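Local coordinates for protein CaaX farnesyltransferase beta subunit Ram1 (Aspergillus fumigatus, PDB 4L9P) that probably transfers, together with its alpha subunit, a farnesyl group from farnesyl diphosphate to the cysteine of C-terminal CaaX sequences, using a zinc ion, at residues V259-L264 against D459-A464; S453-K458 against S504-R509. All coordinates share one frame; numbering follows the deposited sequence. Where two conformers were deposited one is given.

Following the chain from its N terminus, the end of helix 251-263 of the alpha-alpha toroid comes first and, with L264 just after it, supplies V259-L264. The chain then passes through several further helices and strand 446-449 before it enters the loop that holds both S453-K458 and, directly after it, D459-A464. Contact 1 closes the long excursion between helix and loop; contact 2 closes a shorter one, from the loop through strand 468-471 to helix 502-513. Their segments alternate along the chain, and the two closures therefore cross. With centres 8 Å apart, they tie one loop to two helices. R509 joins them, with NH1 probably hydrogen-bonded to A262 O at 2.8 Å, and S454 OG probably bonds to S462 O.

Contact 1: V259-L264 against D459-A464; sequences VVHALL and DDFSSA
F461 reaches from the loop to the end of helix 251-263, lays one ring face on A262 and turns its edge to H261. Its CB points at the helix from a type I beta turn running from D459 to S462, closed by S462 N to D459 O at 3.0 Å. With CG placed beside the backbone N (chi1 -62°), the ring is carried over the methyl of A262. A262 CB stands above the centre of one face, 3.7 Å from the F461 ring centroid and only 8° off the normal, a CH-pi contact; F461 CD1 is the nearest ring atom to A262 CB, at 3.8 Å, with CE1, CG and CD2 little farther. Farther out, CE2 reaches A262 CA and H261 ND1. At the tip, F461 CZ meets H261 ND1 at 3.4 Å, the nitrogen lying near the plane of the phenyl ring. The two rings meet rim to rim, their planes turned by 51°, and neither covers the other. The other imidazole nitrogen, H261 NE2, is hydrogen-bonded to P267 O, a bond that would limit rotation of the ring. The contact is buried within the toroid: helix 502-513 touches F461 through R509, while helices 200-213 and 224-234 pack on other residues of V259-L264.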
ATOM      1  N   VAL B 259       8.338   8.868   8.136  1.00  4.69           N
ATOM      2  CA  VAL B 259       7.996   8.440   9.504  1.00  4.62           C
ATOM      3  C   VAL B 259       9.253   8.334  10.328  1.00  5.05           C
ATOM      4  O   VAL B 259       9.256   8.784  11.493  1.00  6.08           O
ATOM      5  CB  VAL B 259       7.269   7.085   9.466  1.00  5.02           C
ATOM      6  CG1 VAL B 259       7.299   6.429  10.855  1.00  6.01           C
ATOM      7  CG2 VAL B 259       5.828   7.305   9.004  1.00  5.60           C
ATOM      8  N   VAL B 260      10.327   7.723   9.808  1.00  5.92           N
ATOM      9  CA  VAL B 260      11.595   7.691  10.572  1.00  5.38           C
ATOM     10  C   VAL B 260      12.085   9.116  10.875  1.00  6.94           C
ATOM     11  O   VAL B 260      12.495   9.423  12.009  1.00  7.30           O
ATOM     12  CB  VAL B 260      12.650   6.944   9.806  1.00  5.93           C
ATOM     13  CG1 VAL B 260      14.072   7.076  10.429  1.00  8.07           C
ATOM     14  CG2 VAL B 260      12.240   5.431   9.728  1.00  6.78           C
ATOM     15  N   HIS B 261      12.005   9.973   9.854  1.00  5.86           N
ATOM     16  CA  HIS B 261      12.466  11.364  10.019  1.00  6.92           C
ATOM     17  C   HIS B 261      11.686  12.043  11.140  1.00  7.55           C
ATOM     18  O   HIS B 261      12.281  12.729  12.000  1.00  8.22           O
ATOM     19  CB  HIS B 261      12.272  12.050   8.671  1.00  6.45           C
ATOM     20  CG  HIS B 261      12.845  13.429   8.598  1.00  7.72           C
ATOM     21  ND1 HIS B 261      12.294  14.510   9.266  1.00  9.70           N
ATOM     22  CD2 HIS B 261      13.965  13.883   7.970  1.00  8.14           C
ATOM     23  CE1 HIS B 261      13.050  15.585   9.020  1.00  9.38           C
ATOM     24  NE2 HIS B 261      14.070  15.227   8.240  1.00  8.44           N
ATOM     25  N   ALA B 262      10.362  11.905  11.127  1.00  6.54           N
ATOM     26  CA  ALA B 262       9.514  12.568  12.119  1.00  5.91           C
ATOM     27  C   ALA B 262       9.724  12.001  13.518  1.00  5.58           C
ATOM     28  O   ALA B 262       9.875  12.757  14.488  1.00  7.36           O
ATOM     29  CB  ALA B 262       8.029  12.403  11.764  1.00  7.23           C
ATOM     30  N   LEU B 263       9.716  10.669  13.658  1.00  5.92           N
ATOM     31  CA  LEU B 263       9.791  10.138  15.020  1.00  5.55           C
ATOM     32  C   LEU B 263      11.174  10.388  15.675  1.00  6.74           C
ATOM     33  O   LEU B 263      11.252  10.423  16.893  1.00  8.20           O
ATOM     34  CB  LEU B 263       9.488   8.629  15.040  1.00  6.74           C
ATOM     35  CG  LEU B 263       8.034   8.340  14.721  1.00  6.89           C
ATOM     36  CD1 LEU B 263       7.845   6.776  14.620  1.00  7.97           C
ATOM     37  CD2 LEU B 263       7.086   8.873  15.793  1.00  8.35           C
ATOM     38  N   LEU B 264      12.249  10.524  14.889  1.00  6.80           N
ATOM     39  CA  LEU B 264      13.594  10.780  15.412  1.00  7.68           C
ATOM     40  C   LEU B 264      13.910  12.298  15.441  1.00  8.41           C
ATOM     41  O   LEU B 264      15.030  12.680  15.786  1.00  9.86           O
ATOM     42  CB  LEU B 264      14.636  10.063  14.551  1.00  9.09           C
ATOM     43  CG  LEU B 264      14.488   8.517  14.526  1.00 10.05           C
ATOM     44  CD1 LEU B 264      15.677   8.002  13.697  1.00 10.66           C
ATOM     45  CD2 LEU B 264      14.353   7.822  15.879  1.00 12.04           C
ATOM     46  N   ASP B 459       7.047  23.135  14.599  1.00 30.00           N
ATOM     47  CA  ASP B 459       5.970  23.290  13.607  1.00 30.00           C
ATOM     48  C   ASP B 459       5.840  22.171  12.545  1.00 30.00           C
ATOM     49  O   ASP B 459       4.748  21.868  12.130  1.00 30.00           O
ATOM     50  CB  ASP B 459       6.088  24.615  12.830  1.00 20.00           C
ATOM     51  CG  ASP B 459       5.829  25.827  13.688  1.00 20.00           C
ATOM     52  OD1 ASP B 459       5.369  25.682  14.847  1.00 20.00           O
ATOM     53  OD2 ASP B 459       6.059  26.935  13.077  1.00 20.00           O
ATOM     54  N   ASP B 460       6.954  21.616  12.057  1.00 30.00           N
ATOM     55  CA  ASP B 460       6.969  20.783  10.819  1.00 30.00           C
ATOM     56  C   ASP B 460       5.880  19.684  10.629  1.00 30.00           C
ATOM     57  O   ASP B 460       5.188  19.558   9.568  1.00 30.00           O
ATOM     58  CB  ASP B 460       8.323  20.045  10.776  1.00 20.00           C
ATOM     59  CG  ASP B 460       9.354  20.809  11.430  1.00 20.00           C
ATOM     60  OD1 ASP B 460       9.796  21.716  10.629  1.00 20.00           O
ATOM     61  OD2 ASP B 460       9.602  20.526  12.693  1.00 20.00           O
ATOM     62  N   PHE B 461       5.824  18.863  11.669  1.00 20.57           N
ATOM     63  CA  PHE B 461       4.993  17.702  11.773  1.00 18.78           C
ATOM     64  C   PHE B 461       3.989  17.981  12.885  1.00 17.13           C
ATOM     65  O   PHE B 461       3.517  17.040  13.504  1.00 17.15           O
ATOM     66  CB  PHE B 461       5.876  16.516  12.188  1.00 18.70           C
ATOM     67  CG  PHE B 461       6.962  16.179  11.189  1.00 18.26           C
ATOM     68  CD1 PHE B 461       6.664  15.487  10.007  1.00 19.44           C
ATOM     69  CD2 PHE B 461       8.257  16.474  11.451  1.00 18.85           C
ATOM     70  CE1 PHE B 461       7.680  15.157   9.050  1.00 20.73           C
ATOM     71  CE2 PHE B 461       9.296  16.189  10.491  1.00 20.68           C
ATOM     72  CZ  PHE B 461       9.028  15.468   9.326  1.00 20.05           C
ATOM     73  N   SER B 462       3.618  19.242  13.139  0.73 16.24           N
ATOM     74  CA  SER B 462       2.810  19.495  14.335  0.73 14.04           C
ATOM     75  C   SER B 462       1.458  18.784  14.292  0.73 11.60           C
ATOM     76  O   SER B 462       1.031  18.192  15.301  0.73 11.62           O
ATOM     77  CB  SER B 462       2.666  21.012  14.578  0.73 16.35           C
ATOM     78  OG  SER B 462       1.918  21.290  15.727  0.73 18.76           O
ATOM     79  N   SER B 463       0.811  18.796  13.131  1.00 10.92           N
ATOM     80  CA  SER B 463      -0.485  18.159  13.030  1.00  9.37           C
ATOM     81  C   SER B 463      -0.375  16.650  13.274  1.00  8.52           C
ATOM     82  O   SER B 463      -1.230  16.035  13.921  1.00  8.63           O
ATOM     83  CB  SER B 463      -1.060  18.465  11.645  1.00 10.15           C
ATOM     84  OG  SER B 463      -2.312  17.819  11.472  1.00 11.75           O
ATOM     85  N   ALA B 464       0.695  16.045  12.775  1.00  8.24           N
ATOM     86  CA  ALA B 464       0.868  14.587  12.945  1.00  7.46           C
ATOM     87  C   ALA B 464       0.923  14.189  14.392  1.00  7.49           C
ATOM     88  O   ALA B 464       0.570  13.071  14.725  1.00  7.78           O
ATOM     89  CB  ALA B 464       2.164  14.102  12.259  1.00  8.07           C
TER

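Contact 2: S453-K458 against S504-R509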
ATOM      1  N   SER B 453      -4.015  20.760  19.320  1.00 18.19           N
ATOM      2  CA  SER B 453      -3.122  20.517  20.445  1.00 19.01           C
ATOM      3  C   SER B 453      -2.097  19.452  20.151  1.00 18.66           C
ATOM      4  O   SER B 453      -2.436  18.283  20.054  1.00 20.11           O
ATOM      5  CB  SER B 453      -3.962  20.105  21.662  1.00 22.38           C
ATOM      6  OG  SER B 453      -3.127  20.045  22.806  1.00 26.62           O
ATOM      7  N   SER B 454      -0.849  19.861  19.971  1.00 16.49           N
ATOM      8  CA  SER B 454       0.177  18.914  19.574  1.00 16.47           C
ATOM      9  C   SER B 454       1.135  18.579  20.662  1.00 19.38           C
ATOM     10  O   SER B 454       1.437  19.440  21.467  1.00 20.17           O
ATOM     11  CB  SER B 454       0.923  19.445  18.335  1.00 17.48           C
ATOM     12  OG  SER B 454       1.939  18.530  17.918  1.00 18.14           O
ATOM     13  N   VAL B 455       1.599  17.336  20.739  1.00 22.77           N
ATOM     14  CA  VAL B 455       2.674  17.015  21.680  1.00 25.60           C
ATOM     15  C   VAL B 455       4.028  17.514  21.189  1.00 28.19           C
ATOM     16  O   VAL B 455       4.968  17.603  21.972  1.00 29.68           O
ATOM     17  CB  VAL B 455       2.788  15.514  22.065  1.00 26.52           C
ATOM     18  CG1 VAL B 455       1.487  14.987  22.644  1.00 26.62           C
ATOM     19  CG2 VAL B 455       3.218  14.687  20.911  1.00 26.98           C
ATOM     20  N   SER B 456       4.136  17.856  19.906  1.00 29.69           N
ATOM     21  CA  SER B 456       5.394  18.414  19.411  1.00 30.94           C
ATOM     22  C   SER B 456       5.522  19.874  19.768  1.00 34.02           C
ATOM     23  O   SER B 456       4.524  20.628  19.734  1.00 33.80           O
ATOM     24  CB  SER B 456       5.526  18.266  17.889  1.00 30.65           C
ATOM     25  OG  SER B 456       6.715  18.918  17.400  1.00 30.74           O
ATOM     26  N   SER B 457       6.752  20.257  20.113  1.00 36.34           N
ATOM     27  CA  SER B 457       7.090  21.644  20.375  1.00 38.04           C
ATOM     28  C   SER B 457       7.389  22.422  19.093  1.00 37.74           C
ATOM     29  O   SER B 457       7.444  23.656  19.114  1.00 38.61           O
ATOM     30  CB  SER B 457       8.272  21.716  21.336  1.00 39.60           C
ATOM     31  OG  SER B 457       7.900  21.162  22.585  1.00 40.76           O
ATOM     32  N   LYS B 458       7.555  21.716  17.976  1.00 36.14           N
ATOM     33  CA  LYS B 458       7.981  22.332  16.713  1.00 34.84           C
ATOM     34  C   LYS B 458       6.863  22.349  15.665  1.00 33.95           C
ATOM     35  O   LYS B 458       5.870  21.597  15.774  1.00 33.07           O
ATOM     36  CB  LYS B 458       9.208  21.564  16.152  1.00 34.87           C
ATOM     37  CG  LYS B 458      10.314  21.402  17.184  1.00 35.40           C
ATOM     38  CD  LYS B 458      11.466  20.556  16.673  1.00 35.29           C
ATOM     39  CE  LYS B 458      12.624  20.550  17.693  1.00 34.64           C
ATOM     40  NZ  LYS B 458      13.935  20.095  17.127  1.00 33.65           N
ATOM     41  N   SER B 504       3.352   5.805  22.473  1.00 10.80           N
ATOM     42  CA  SER B 504       4.673   5.378  22.047  1.00  9.81           C
ATOM     43  C   SER B 504       5.240   6.389  21.028  1.00  8.12           C
ATOM     44  O   SER B 504       6.456   6.721  21.052  1.00  8.81           O
ATOM     45  CB  SER B 504       4.567   4.010  21.344  1.00 11.31           C
ATOM     46  OG  SER B 504       3.955   3.046  22.199  1.00 13.12           O
ATOM     47  N   ALA B 505       4.389   6.855  20.105  1.00  7.51           N
ATOM     48  CA  ALA B 505       4.860   7.820  19.074  1.00  8.61           C
ATOM     49  C   ALA B 505       5.206   9.141  19.748  1.00 10.21           C
ATOM     50  O   ALA B 505       6.228   9.800  19.404  1.00  9.94           O
ATOM     51  CB  ALA B 505       3.771   8.075  18.003  1.00 10.26           C
ATOM     52  N   GLU B 506       4.373   9.545  20.707  1.00 10.34           N
ATOM     53  CA  GLU B 506       4.615  10.784  21.421  1.00 12.84           C
ATOM     54  C   GLU B 506       5.926  10.708  22.192  1.00 12.35           C
ATOM     55  O   GLU B 506       6.745  11.642  22.144  1.00 12.36           O
ATOM     56  CB  GLU B 506       3.446  11.092  22.439  1.00 16.49           C
ATOM     57  CG  GLU B 506       3.824  12.156  23.530  1.00 21.30           C
ATOM     58  CD  GLU B 506       2.780  12.388  24.682  1.00 25.41           C
ATOM     59  OE1 GLU B 506       1.695  11.792  24.749  1.00 25.52           O
ATOM     60  OE2 GLU B 506       3.078  13.222  25.557  1.00 28.72           O
ATOM     61  N   ASP B 507       6.117   9.624  22.942  1.00 11.79           N
ATOM     62  CA  ASP B 507       7.259   9.548  23.835  1.00 11.91           C
ATOM     63  C   ASP B 507       8.579   9.576  23.058  1.00 11.36           C
ATOM     64  O   ASP B 507       9.550  10.236  23.474  1.00 12.64           O
ATOM     65  CB  ASP B 507       7.233   8.273  24.670  1.00 12.87           C
ATOM     66  CG  ASP B 507       6.251   8.329  25.836  1.00 15.35           C
ATOM     67  OD1 ASP B 507       5.714   9.420  26.140  1.00 17.60           O
ATOM     68  OD2 ASP B 507       6.025   7.236  26.401  1.00 16.62           O
ATOM     69  N   ILE B 508       8.659   8.860  21.927  1.00 10.19           N
ATOM     70  CA  ILE B 508       9.900   8.863  21.196  1.00  9.63           C
ATOM     71  C   ILE B 508      10.161  10.222  20.563  1.00  9.64           C
ATOM     72  O   ILE B 508      11.291  10.709  20.622  1.00 10.01           O
ATOM     73  CB  ILE B 508       9.962   7.699  20.183  1.00  9.36           C
ATOM     74  CG1 ILE B 508      11.419   7.530  19.669  1.00 10.43           C
ATOM     75  CG2 ILE B 508       8.963   7.907  19.019  1.00  9.74           C
ATOM     76  CD1 ILE B 508      11.615   6.221  18.830  1.00 10.81           C
ATOM     77  N   ARG B 509       9.143  10.827  19.977  1.00  9.60           N
ATOM     78  CA  ARG B 509       9.326  12.151  19.346  1.00  9.98           C
ATOM     79  C   ARG B 509       9.776  13.184  20.392  1.00 11.10           C
ATOM     80  O   ARG B 509      10.703  13.968  20.136  1.00 11.64           O
ATOM     81  CB  ARG B 509       7.994  12.617  18.714  1.00 10.34           C
ATOM     82  CG  ARG B 509       7.978  14.070  18.247  1.00 10.85           C
ATOM     83  CD  ARG B 509       8.946  14.355  17.091  1.00 10.92           C
ATOM     84  NE  ARG B 509       8.855  15.757  16.758  1.00 13.86           N
ATOM     85  CZ  ARG B 509       9.118  16.301  15.575  1.00 16.74           C
ATOM     86  NH1 ARG B 509       9.490  15.552  14.532  1.00 17.30           N
ATOM     87  NH2 ARG B 509       8.981  17.640  15.433  1.00 20.19           N
TER
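V455 and S456 meet E506 and R509 where an irregular loop, shaped by two successive ST turns, passes alongside helix 502-513 at the periphery of the alpha-alpha toroid. In the first turn S456 N donates to S454 OG at 3.0 Å; in the second K458 N donates to S456 OG at the same distance. The apolar close packing is at V455, whose side chain crosses that of E506 at about a right angle. V455 CG2 rests against E506 CG at 3.7 Å and also touches E506 CB, while V455 CG1 comes within 3.5 Å of E506 CD, roughly equidistant from the two carboxylate oxygens. E506 leaves the helix with CG anti to the backbone N (chi1 163°) and stays extended beyond it, which brings its methylenes and carboxylate carbon past the valine methyls.

S456 and the buried R509 form a second close part, a polar one, in which the bend at chi2 (65°) brings the guanidinium to S456 and K458. The loose, solvent-facing side belongs to K458: its CB lies at the guanidinium edge, 4.0 Å from R509 NH2, and K458 CD is equally far from it. K458 NZ and R509 NH2 are 5.8 Å apart; D265 lies near both, in a salt bridge with K458 NZ and a long, weak ion pair with R509 NH2, and together with E513 probably offsets their like charges. E513 OE2 forms a salt bridge with R509 NE and a hydrogen bond with S456 OG, and that hydroxyl oxygen lies 3.3 Å from R509 NH2, oblique to the guanidinium plane.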